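Side-chain contact in hypothetical protein Atu2144 (Agrobacterium tumefaciens, PDB 2ODF), which is of unknown function but belongs to the N-formylglutamate amidohydrolase family and so is probably a metal-dependent amide hydrolase: residues D181-G186 / H245-K250. Residues are numbered along the deposited sequence; the frame is centred on the assembly and turned at random.
Sequences DAMLAG and HELMGK
Met183 and Leu247 meet between two helices and cross at about a right angle. The Met183 side chain is extended as far as SD, then bends at its last torsion (chi3 76°), which brings CE in beside the Leu247 and Met248 side chains. There CE of Met183 rests 3.7 Å from CB of Met248 and 4.0 Å from CD2 of Leu247. The sulfur of Met183 lies against the start of the second methionine, 3.9 Å from CG of Met248; the end of Met248 then turns away from helix 178-186, and its side chain touches Phe73 on helix 62-73, while Met183 also touches Ile171 of strand 169-172.

The CB of Leu247 points toward the other helix, and with CG anti to its own backbone N (chi1 -172°) it sends CD1 onto the main chain of residues 183-186. This methyl sits 3.5 Å from O of Met183 and equally 3.5 Å from C of Gly186, so it touches the last turn of that helix at two backbone atoms. No hydrogen bond crosses the contact, so van der Waals packing joins the two segments. Their axes come within 8.8 Å and run 125° apart. Further along, Ala182 and Met183 meet Ala251, extending the same seam.

The short helix 178-186 is thus packed by apolar side chains against the C-terminal helix 234-256, at the periphery of an alpha/beta fold with a mixed central sheet.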
loop_
_atom_site.group_PDB
_atom_site.type_symbol
_atom_site.label_atom_id
_atom_site.label_comp_id
_atom_site.label_asym_id
_atom_site.label_seq_id
_atom_site.Cartn_x
_atom_site.Cartn_y
_atom_site.Cartn_z
ATOM N N ASP A 181 -2.518 -15.674 27.315
ATOM C CA ASP A 181 -2.996 -16.114 28.627
ATOM C C ASP A 181 -2.249 -17.356 29.087
ATOM O O ASP A 181 -1.843 -17.439 30.239
ATOM C CB ASP A 181 -4.499 -16.443 28.587
ATOM C CG ASP A 181 -5.395 -15.209 28.472
ATOM O OD1 ASP A 181 -4.920 -14.077 28.702
ATOM O OD2 ASP A 181 -6.604 -15.369 28.128
ATOM N N ALA A 182 -2.107 -18.331 28.193
ATOM C CA ALA A 182 -1.392 -19.561 28.479
ATOM C C ALA A 182 0.073 -19.273 28.843
ATOM O O ALA A 182 0.606 -19.864 29.786
ATOM C CB ALA A 182 -1.460 -20.515 27.281
ATOM N N MET A 183 0.726 -18.388 28.094
ATOM C CA MET A 183 2.130 -18.034 28.347
ATOM C C MET A 183 2.298 -17.221 29.640
ATOM O O MET A 183 3.258 -17.433 30.418
ATOM C CB MET A 183 2.714 -17.247 27.158
ATOM C CG MET A 183 3.001 -18.089 25.925
ATOM S SD MET A 183 3.665 -17.245 24.440
ATOM C CE MET A 183 5.400 -16.998 24.942
ATOM N N LEU A 184 1.371 -16.311 29.903
ATOM C CA LEU A 184 1.478 -15.521 31.102
ATOM C C LEU A 184 1.264 -16.406 32.354
ATOM O O LEU A 184 1.916 -16.216 33.372
ATOM C CB LEU A 184 0.493 -14.359 31.052
ATOM C CG LEU A 184 0.993 -13.262 30.115
ATOM C CD1 LEU A 184 -0.168 -12.389 29.603
ATOM C CD2 LEU A 184 2.098 -12.425 30.793
ATOM N N ALA A 185 0.365 -17.380 32.250
ATOM C CA ALA A 185 0.111 -18.302 33.372
ATOM C C ALA A 185 1.319 -19.200 33.572
ATOM O O ALA A 185 1.733 -19.482 34.697
ATOM C CB ALA A 185 -1.160 -19.120 33.116
ATOM N N GLY A 186 1.904 -19.616 32.463
ATOM C CA GLY A 186 3.092 -20.435 32.490
ATOM C C GLY A 186 4.320 -19.709 32.992
ATOM O O GLY A 186 5.276 -20.335 33.414
ATOM N N HIS A 245 11.311 -20.937 24.225
ATOM C CA HIS A 245 10.948 -22.235 23.682
ATOM C C HIS A 245 10.256 -23.084 24.760
ATOM O O HIS A 245 9.229 -23.702 24.502
ATOM C CB HIS A 245 12.175 -22.959 23.123
ATOM C CG HIS A 245 11.871 -24.335 22.623
ATOM N ND1 HIS A 245 11.126 -24.566 21.490
ATOM C CD2 HIS A 245 12.160 -25.550 23.135
ATOM C CE1 HIS A 245 10.975 -25.864 21.318
ATOM N NE2 HIS A 245 11.599 -26.483 22.300
ATOM N N GLU A 246 10.803 -23.071 25.972
ATOM C CA GLU A 246 10.190 -23.778 27.106
ATOM C C GLU A 246 8.794 -23.255 27.412
ATOM O O GLU A 246 7.857 -24.031 27.438
ATOM C CB GLU A 246 11.080 -23.663 28.347
ATOM C CG GLU A 246 12.403 -24.389 28.221
ATOM C CD GLU A 246 12.366 -25.852 28.696
ATOM O OE1 GLU A 246 11.264 -26.463 28.742
ATOM O OE2 GLU A 246 13.465 -26.377 29.026
ATOM N N LEU A 247 8.679 -21.939 27.605
ATOM C CA LEU A 247 7.429 -21.245 27.920
ATOM C C LEU A 247 6.324 -21.411 26.875
ATOM O O LEU A 247 5.194 -21.805 27.199
ATOM C CB LEU A 247 7.696 -19.749 28.124
ATOM C CG LEU A 247 6.547 -18.866 28.639
ATOM C CD1 LEU A 247 6.134 -19.302 30.041
ATOM C CD2 LEU A 247 6.926 -17.371 28.635
ATOM N N MET A 248 6.647 -21.113 25.616
ATOM C CA MET A 248 5.645 -21.188 24.576
ATOM C C MET A 248 5.316 -22.635 24.207
ATOM O O MET A 248 4.161 -22.946 23.966
ATOM C CB MET A 248 6.019 -20.331 23.347
ATOM C CG MET A 248 4.867 -20.214 22.277
ATOM S SD MET A 248 5.196 -18.894 21.034
ATOM C CE MET A 248 6.795 -19.351 20.487
ATOM N N GLY A 249 6.297 -23.536 24.208
ATOM C CA GLY A 249 6.010 -24.952 23.973
ATOM C C GLY A 249 5.039 -25.542 24.996
ATOM O O GLY A 249 4.075 -26.210 24.632
ATOM N N LYS A 250 5.293 -25.282 26.277
ATOM C CA LYS A 250 4.397 -25.739 27.332
ATOM C C LYS A 250 3.029 -25.106 27.193
ATOM O O LYS A 250 2.009 -25.786 27.378
ATOM C CB LYS A 250 4.978 -25.443 28.716
ATOM C CG LYS A 250 6.156 -26.352 29.063
ATOM C CD LYS A 250 6.458 -26.335 30.560
ATOM C CE LYS A 250 5.541 -27.265 31.349
ATOM N NZ LYS A 250 5.205 -26.673 32.676
#